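Local structure of 2,3-dihydroxybenzoate-AMP ligase (Bacillus subtilis, 1MDB) at residues 114-117 / 118-122; 463-466 / 467-470; 519-522 / 523-526. The protein belongs to the ANL superfamily of AMP-binding enzymes and pairs a large AMP-binding region with a smaller C-terminal domain. One frame throughout, in Å; residues are numbered along the deposited sequence.

Contact 1: residues 114-117 / 118-122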
loop_
_atom_site.group_PDB
_atom_site.type_symbol
_atom_site.label_atom_id
_atom_site.label_comp_id
_atom_site.label_asym_id
_atom_site.label_seq_id
_atom_site.Cartn_x
_atom_site.Cartn_y
_atom_site.Cartn_z
ATOM N N ILE A 114 -6.380 9.118 -13.963
ATOM C CA ILE A 114 -7.469 9.864 -13.325
ATOM C C ILE A 114 -8.733 9.869 -14.190
ATOM O O ILE A 114 -9.836 9.610 -13.696
ATOM C CB ILE A 114 -7.058 11.321 -13.002
ATOM C CG1 ILE A 114 -5.885 11.324 -12.017
ATOM C CG2 ILE A 114 -8.236 12.075 -12.389
ATOM C CD1 ILE A 114 -6.133 10.523 -10.727
ATOM N N THR A 115 -8.578 10.158 -15.479
ATOM C CA THR A 115 -9.724 10.161 -16.388
ATOM C C THR A 115 -10.431 8.800 -16.321
ATOM O O THR A 115 -11.656 8.718 -16.328
ATOM C CB THR A 115 -9.276 10.455 -17.843
ATOM O OG1 THR A 115 -8.691 11.758 -17.893
ATOM C CG2 THR A 115 -10.461 10.417 -18.803
ATOM N N TYR A 116 -9.645 7.735 -16.244
ATOM C CA TYR A 116 -10.191 6.390 -16.155
ATOM C C TYR A 116 -10.992 6.227 -14.861
ATOM O O TYR A 116 -12.154 5.811 -14.884
ATOM C CB TYR A 116 -9.054 5.375 -16.200
ATOM C CG TYR A 116 -9.487 3.963 -15.889
ATOM C CD1 TYR A 116 -10.380 3.290 -16.720
ATOM C CD2 TYR A 116 -9.014 3.304 -14.759
ATOM C CE1 TYR A 116 -10.789 1.998 -16.432
ATOM C CE2 TYR A 116 -9.414 2.012 -14.460
ATOM C CZ TYR A 116 -10.302 1.365 -15.299
ATOM O OH TYR A 116 -10.721 0.089 -15.004
ATOM N N PHE A 117 -10.370 6.562 -13.731
ATOM C CA PHE A 117 -11.043 6.460 -12.436
ATOM C C PHE A 117 -12.358 7.251 -12.414
ATOM O O PHE A 117 -13.358 6.789 -11.858
ATOM C CB PHE A 117 -10.135 6.992 -11.315
ATOM C CG PHE A 117 -8.812 6.270 -11.188
ATOM C CD1 PHE A 117 -7.741 6.877 -10.536
ATOM C CD2 PHE A 117 -8.636 4.990 -11.700
ATOM C CE1 PHE A 117 -6.512 6.220 -10.399
ATOM C CE2 PHE A 117 -7.414 4.327 -11.569
ATOM C CZ PHE A 117 -6.351 4.943 -10.917
ATOM N N CYS A 118 -12.354 8.446 -13.003
ATOM C CA CYS A 118 -13.544 9.295 -13.008
ATOM C C CYS A 118 -14.649 8.746 -13.902
ATOM O O CYS A 118 -15.833 8.821 -13.555
ATOM C CB CYS A 118 -13.185 10.727 -13.437
ATOM S SG CYS A 118 -12.221 11.681 -12.219
ATOM N N GLU A 119 -14.265 8.198 -15.053
ATOM C CA GLU A 119 -15.233 7.620 -15.991
ATOM C C GLU A 119 -15.832 6.349 -15.402
ATOM O O GLU A 119 -17.030 6.256 -15.161
ATOM C CB GLU A 119 -14.550 7.256 -17.306
ATOM C CG GLU A 119 -14.868 8.152 -18.478
ATOM C CD GLU A 119 -14.300 7.597 -19.770
ATOM O OE1 GLU A 119 -14.729 6.498 -20.181
ATOM O OE2 GLU A 119 -13.421 8.248 -20.369
ATOM N N PHE A 120 -14.968 5.361 -15.201
ATOM C CA PHE A 120 -15.356 4.075 -14.646
ATOM C C PHE A 120 -16.242 4.235 -13.410
ATOM O O PHE A 120 -17.366 3.744 -13.380
ATOM C CB PHE A 120 -14.094 3.292 -14.303
ATOM C CG PHE A 120 -14.336 1.851 -13.964
ATOM C CD1 PHE A 120 -15.175 1.067 -14.745
ATOM C CD2 PHE A 120 -13.667 1.262 -12.900
ATOM C CE1 PHE A 120 -15.340 -0.291 -14.472
ATOM C CE2 PHE A 120 -13.824 -0.099 -12.619
ATOM C CZ PHE A 120 -14.659 -0.874 -13.405
ATOM N N ALA A 121 -15.741 4.936 -12.398
ATOM C CA ALA A 121 -16.502 5.143 -11.176
ATOM C C ALA A 121 -17.635 6.161 -11.333
ATOM O O ALA A 121 -18.423 6.365 -10.404
ATOM C CB ALA A 121 -15.567 5.575 -10.058
ATOM N N GLU A 122 -17.719 6.797 -12.502
ATOM C CA GLU A 122 -18.763 7.790 -12.742
ATOM C C GLU A 122 -18.730 8.780 -11.580
ATOM O O GLU A 122 -19.752 9.073 -10.961
ATOM C CB GLU A 122 -20.135 7.099 -12.828
ATOM C CG GLU A 122 -20.314 6.233 -14.084
ATOM C CD GLU A 122 -21.362 5.130 -13.929
ATOM O OE1 GLU A 122 -22.495 5.422 -13.500
ATOM O OE2 GLU A 122 -21.051 3.964 -14.244
#

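Contact 2: residues 463-466 / 467-470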
loop_
_atom_site.group_PDB
_atom_site.type_symbol
_atom_site.label_atom_id
_atom_site.label_comp_id
_atom_site.label_asym_id
_atom_site.label_seq_id
_atom_site.Cartn_x
_atom_site.Cartn_y
_atom_site.Cartn_z
ATOM N N MET A 463 14.321 -11.182 -19.751
ATOM C CA MET A 463 14.532 -10.443 -20.992
ATOM C C MET A 463 14.385 -11.483 -22.094
ATOM O O MET A 463 14.720 -12.655 -21.903
ATOM C CB MET A 463 15.920 -9.794 -21.051
ATOM C CG MET A 463 17.095 -10.755 -21.248
ATOM S SD MET A 463 18.670 -9.857 -21.369
ATOM C CE MET A 463 19.805 -11.175 -21.847
ATOM N N PRO A 464 13.868 -11.071 -23.259
ATOM C CA PRO A 464 13.657 -11.952 -24.416
ATOM C C PRO A 464 14.921 -12.619 -24.980
ATOM O O PRO A 464 16.005 -12.046 -24.956
ATOM C CB PRO A 464 13.007 -11.020 -25.448
ATOM C CG PRO A 464 12.328 -9.967 -24.591
ATOM C CD PRO A 464 13.370 -9.711 -23.533
ATOM N N ASP A 465 14.764 -13.839 -25.480
ATOM C CA ASP A 465 15.867 -14.571 -26.102
ATOM C C ASP A 465 15.269 -15.546 -27.109
ATOM O O ASP A 465 14.489 -16.428 -26.751
ATOM C CB ASP A 465 16.697 -15.325 -25.062
ATOM C CG ASP A 465 18.050 -15.766 -25.614
ATOM O OD1 ASP A 465 18.111 -16.807 -26.306
ATOM O OD2 ASP A 465 19.052 -15.056 -25.365
ATOM N N GLN A 466 15.631 -15.381 -28.371
ATOM C CA GLN A 466 15.098 -16.230 -29.428
ATOM C C GLN A 466 15.484 -17.705 -29.298
ATOM O O GLN A 466 14.805 -18.573 -29.841
ATOM C CB GLN A 466 15.541 -15.693 -30.798
ATOM C CG GLN A 466 17.017 -15.899 -31.104
ATOM C CD GLN A 466 17.500 -15.069 -32.285
ATOM O OE1 GLN A 466 17.529 -13.836 -32.222
ATOM N NE2 GLN A 466 17.883 -15.742 -33.369
ATOM N N PHE A 467 16.556 -17.992 -28.566
ATOM C CA PHE A 467 17.003 -19.373 -28.414
ATOM C C PHE A 467 16.582 -20.051 -27.112
ATOM O O PHE A 467 16.271 -21.244 -27.099
ATOM C CB PHE A 467 18.526 -19.443 -28.563
ATOM C CG PHE A 467 19.029 -18.918 -29.877
ATOM C CD1 PHE A 467 19.804 -17.761 -29.928
ATOM C CD2 PHE A 467 18.714 -19.569 -31.067
ATOM C CE1 PHE A 467 20.257 -17.256 -31.145
ATOM C CE2 PHE A 467 19.161 -19.076 -32.291
ATOM C CZ PHE A 467 19.933 -17.915 -32.333
ATOM N N LEU A 468 16.580 -19.301 -26.017
ATOM C CA LEU A 468 16.197 -19.874 -24.732
ATOM C C LEU A 468 14.826 -19.372 -24.284
ATOM O O LEU A 468 14.343 -19.735 -23.211
ATOM C CB LEU A 468 17.255 -19.541 -23.675
ATOM C CG LEU A 468 18.695 -19.957 -24.005
ATOM C CD1 LEU A 468 19.623 -19.529 -22.885
ATOM C CD2 LEU A 468 18.766 -21.467 -24.198
ATOM N N GLY A 469 14.203 -18.547 -25.121
ATOM C CA GLY A 469 12.904 -17.996 -24.792
ATOM C C GLY A 469 13.041 -16.809 -23.857
ATOM O O GLY A 469 12.492 -15.734 -24.109
ATOM N N GLU A 470 13.796 -17.011 -22.783
ATOM C CA GLU A 470 14.026 -15.982 -21.779
ATOM C C GLU A 470 15.417 -16.083 -21.188
ATOM O O GLU A 470 15.930 -17.183 -20.948
ATOM C CB GLU A 470 13.034 -16.129 -20.620
ATOM C CG GLU A 470 11.903 -15.122 -20.574
ATOM C CD GLU A 470 10.946 -15.378 -19.406
ATOM O OE1 GLU A 470 11.419 -15.487 -18.249
ATOM O OE2 GLU A 470 9.721 -15.461 -19.653
#

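Contact 3: residues 519-522 / 523-526. With AMP (adenosine monophosphate), chain D; DBH (2,3-dihydroxy-benzoic acid), chain E.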
loop_
_atom_site.group_PDB
_atom_site.type_symbol
_atom_site.label_atom_id
_atom_site.label_comp_id
_atom_site.label_asym_id
_atom_site.label_seq_id
_atom_site.Cartn_x
_atom_site.Cartn_y
_atom_site.Cartn_z
ATOM N N LYS A 519 7.225 1.113 -4.802
ATOM C CA LYS A 519 7.925 -0.146 -5.047
ATOM C C LYS A 519 8.517 -0.198 -6.449
ATOM O O LYS A 519 8.126 0.555 -7.347
ATOM C CB LYS A 519 7.021 -1.368 -4.832
ATOM C CG LYS A 519 5.550 -1.094 -4.599
ATOM C CD LYS A 519 4.810 -2.383 -4.244
ATOM C CE LYS A 519 3.337 -2.121 -3.938
ATOM N NZ LYS A 519 2.617 -3.342 -3.443
ATOM N N VAL A 520 9.487 -1.082 -6.622
ATOM C CA VAL A 520 10.119 -1.237 -7.918
ATOM C C VAL A 520 9.066 -1.802 -8.861
ATOM O O VAL A 520 8.274 -2.662 -8.477
ATOM C CB VAL A 520 11.314 -2.212 -7.845
ATOM C CG1 VAL A 520 11.875 -2.460 -9.233
ATOM C CG2 VAL A 520 12.391 -1.643 -6.944
ATOM N N SER A 521 9.031 -1.276 -10.081
ATOM C CA SER A 521 8.108 -1.754 -11.090
ATOM C C SER A 521 8.932 -2.674 -11.987
ATOM O O SER A 521 9.649 -2.203 -12.873
ATOM C CB SER A 521 7.575 -0.592 -11.923
ATOM O OG SER A 521 6.878 -1.073 -13.055
ATOM N N LYS A 522 8.851 -3.976 -11.751
ATOM C CA LYS A 522 9.620 -4.901 -12.567
ATOM C C LYS A 522 9.113 -4.880 -14.000
ATOM O O LYS A 522 9.882 -5.086 -14.938
ATOM C CB LYS A 522 9.592 -6.310 -11.962
ATOM C CG LYS A 522 10.568 -6.415 -10.776
ATOM C CD LYS A 522 10.806 -7.849 -10.303
ATOM C CE LYS A 522 11.931 -7.873 -9.262
ATOM N NZ LYS A 522 12.285 -9.252 -8.842
ATOM N N LYS A 523 7.829 -4.579 -14.167
ATOM C CA LYS A 523 7.255 -4.497 -15.505
ATOM C C LYS A 523 7.987 -3.397 -16.301
ATOM O O LYS A 523 8.350 -3.587 -17.461
ATOM C CB LYS A 523 5.764 -4.176 -15.418
ATOM C CG LYS A 523 5.100 -4.046 -16.772
ATOM C CD LYS A 523 3.697 -3.468 -16.650
ATOM C CE LYS A 523 3.103 -3.184 -18.021
ATOM N NZ LYS A 523 1.865 -2.363 -17.927
ATOM N N ALA A 524 8.217 -2.253 -15.666
ATOM C CA ALA A 524 8.911 -1.155 -16.331
ATOM C C ALA A 524 10.332 -1.591 -16.684
ATOM O O ALA A 524 10.846 -1.254 -17.758
ATOM C CB ALA A 524 8.951 0.072 -15.429
ATOM N N LEU A 525 10.961 -2.335 -15.775
ATOM C CA LEU A 525 12.314 -2.828 -16.000
ATOM C C LEU A 525 12.334 -3.813 -17.161
ATOM O O LEU A 525 13.277 -3.835 -17.951
ATOM C CB LEU A 525 12.866 -3.489 -14.735
ATOM C CG LEU A 525 13.273 -2.508 -13.634
ATOM C CD1 LEU A 525 13.735 -3.274 -12.388
ATOM C CD2 LEU A 525 14.391 -1.605 -14.159
ATOM N N ARG A 526 11.297 -4.632 -17.270
ATOM C CA ARG A 526 11.240 -5.575 -18.377
ATOM C C ARG A 526 11.159 -4.806 -19.705
ATOM O O ARG A 526 11.833 -5.146 -20.673
ATOM C CB ARG A 526 10.035 -6.501 -18.225
ATOM C CG ARG A 526 10.266 -7.647 -17.245
ATOM C CD ARG A 526 9.181 -8.707 -17.370
ATOM N NE ARG A 526 7.887 -8.254 -16.864
ATOM C CZ ARG A 526 7.554 -8.222 -15.577
ATOM N NH1 ARG A 526 8.419 -8.613 -14.644
ATOM N NH2 ARG A 526 6.343 -7.812 -15.221
HETATM P P AMP D . -0.977 -3.742 -2.906
HETATM O O1P AMP D . -2.478 -3.836 -2.969
HETATM O O2P AMP D . -0.391 -2.641 -3.726
HETATM O O3P AMP D . -0.469 -3.718 -1.487
HETATM O "O5'" AMP D . -0.339 -5.079 -3.640
HETATM C "C5'" AMP D . -0.326 -6.389 -3.003
HETATM C "C4'" AMP D . 0.730 -7.277 -3.676
HETATM O "O4'" AMP D . 1.970 -6.658 -3.394
HETATM C "C3'" AMP D . 0.878 -8.656 -3.104
HETATM O "O3'" AMP D . -0.058 -9.572 -3.666
HETATM C "C2'" AMP D . 2.333 -8.984 -3.412
HETATM O "O2'" AMP D . 2.484 -9.534 -4.739
HETATM C "C1'" AMP D . 2.987 -7.636 -3.237
HETATM N N9 AMP D . 3.660 -7.623 -1.688
HETATM C C8 AMP D . 3.258 -6.792 -0.699
HETATM N N7 AMP D . 3.976 -6.962 0.407
HETATM C C5 AMP D . 4.834 -7.914 0.088
HETATM C C6 AMP D . 5.817 -8.434 0.922
HETATM N N6 AMP D . 6.010 -8.005 2.169
HETATM N N1 AMP D . 6.602 -9.424 0.381
HETATM C C2 AMP D . 6.444 -9.885 -0.892
HETATM N N3 AMP D . 5.498 -9.376 -1.693
HETATM C C4 AMP D . 4.673 -8.377 -1.219
HETATM C C21 DBH E . 0.463 -3.789 -0.758
HETATM O O9 DBH E . 1.565 -3.910 -1.511
HETATM C C18 DBH E . 0.487 -3.845 0.726
HETATM C C15 DBH E . 1.733 -3.962 1.412
HETATM C C12 DBH E . 1.771 -4.036 2.820
HETATM C C3 DBH E . -0.733 -3.803 1.472
HETATM O O3 DBH E . -1.994 -3.684 0.856
HETATM C C6 DBH E . -0.689 -3.879 2.879
HETATM C C9 DBH E . 0.549 -3.998 3.556
HETATM O O6 DBH E . -1.860 -3.846 3.601
#

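Contact 1: residues 114-117 / 118-122
Tyr116 and Phe120 stand one turn apart on helix 111-120, and their side chains run alongside each other. The two rings are nearly parallel, with planes 9° apart. They are also slid past each other: their centroids are 5.4 Å apart and the faces barely overlap. The touching is done near the rims. Tyr116 OH lies over one face of the Phe120 ring, off toward its rim, 3.8 Å from Phe120 CD2. In return, Phe120 CB sits above one face of the Tyr116 ring, 4.1 Å from Tyr116 CE1. Both residues carry CG anti to the backbone N (chi1 171° in Tyr116, -169° in Phe120), which sends the two rings off the helix in the same direction.

The backbone sets this spacing. Phe120 N donates to Tyr116 O at 2.9 Å, and equivalent bonds join Cys118 to Ile114, Glu119 to Thr115 and Ala121 to Phe117. On another side of the helix, Ile114 CG2 meets Cys118 SG at 4.0 Å. Beyond the segment, Ile114 packs on Val144 of helix 137-147, Cys118 on Val79 of strand 77-80, and the buried Phe117 makes a T-shaped pair with His109.

Glu122 leaves the helix with positive phi in a Schellman motif. Its N donates to Glu119 O at 2.8 Å. Its carboxylate forms a salt bridge with Lys394, and Ala121 O is taken up by Arg77 NE.

The chemistry thus changes around and along the helix. Buried apolar groups join it to its neighbours in the fold, and the partly exposed aromatic pair relies on van der Waals contact. The C-terminal end adds the Schellman motif and a salt bridge, and the arginine on Ala121 O would probably offset the partial negative charge there.

Contact 2: residues 463-466 / 467-470
Asp465 and Phe467 meet in the turn of a beta hairpin made by strands 455-465 and 469-478. Asp465 pairs with Gly469 as an antiparallel hydrogen-bonded pair, and residues 466-468 form the loop between them. Asp465 N donates to Gly469 O at 3.3 Å; the return bond from Gly469 N to Asp465 O is weak.

The Asp465 side chain braces the loop from within. Its OD1 accepts from Phe467 N at 3.0 Å, an Asx turn, and from Leu468 N at 2.9 Å. The two donors arrive on the anti side of OD1, from opposite faces of the carboxylate plane. CG is anti to the backbone N (chi1 -164°), which carries the carboxylate to these amides. Asp465 OD2 is engaged by Arg471 in a salt bridge, so both oxygens help fix the group's rotation.

Gln466 and Phe467 lie side by side on the exposed tip. The Gln466 amide plane is turned 34° from the ring. Gly469 has positive phi, which glycine adopts readily. Over the ring, Gln466 CG makes a CH-pi contact, 3.5 Å from the Phe467 centroid and 13° off the ring normal.

Contact 3: residues 519-522 / 523-526
Lys522 O accepts a hydrogen bond from Arg526 N at 2.8 Å, in the first turn of helix 522-534. The same oxygen lies over one face of the Arg526 guanidinium, off toward its rim. Arg526 reaches this place because its chain bends at chi3 (-71°), which folds the guanidinium back along the helix. There its NH1 comes within 3.7 Å of Lys522 CB. Asp431 holds NH1 in a salt bridge, and Lys522 NZ is paired with Glu446.

Ser521 is the N-cap. Its OG accepts from Ala524 N at 3.2 Å with an N-H...O angle of 154°. OG is anti to the backbone N (chi1 169°), which turns it to face the helix start. It also comes 3.4 Å from Ala524 CB. Ser521 O takes Leu525 N at 3.2 Å, the first of the regular helical bonds here.

Val520 CG1 meets Leu525 CD1 at 3.8 Å, the two side chains crossing at about a right angle. Leu525 is buried and continues onto Ala459 and Val461 of strand 455-465.

Lys519 extends the other way, into the pocket that holds adenosine monophosphate and 2,3-dihydroxy-benzoic acid. Its NZ is modelled 3.1 Å from O2P of adenosine monophosphate, a bond that is doubtful because NZ is too close to the other ligand. Lys519 N is held by Thr515 OG1.

The serine cap satisfies an amide that has no helical acceptor before it. Together with the two salt bridges, it probably holds the start of the helix in place, two residues beyond the pocket lysine.

How the contacts relate
Contact 1 is the most buried of the three, though only partly, and contacts 2 and 3 lie at the surface. Contact 1 belongs to the large AMP-binding region, about 38 Å from contact 2 and 25 Å from contact 3, centre to centre. Contacts 2 and 3 come within about 6 Å at their nearest atoms without touching. They share neighbours: strand 455-465, which supplies residues 463-465, packs against helix 522-534. Contacts 1 and 3 treat opposite ends of helices, a Schellman motif in one and a serine N-cap in the other. In contact 2 an aspartate accepts from loop amides instead. Contact 3 alone holds a residue of the ligand pocket.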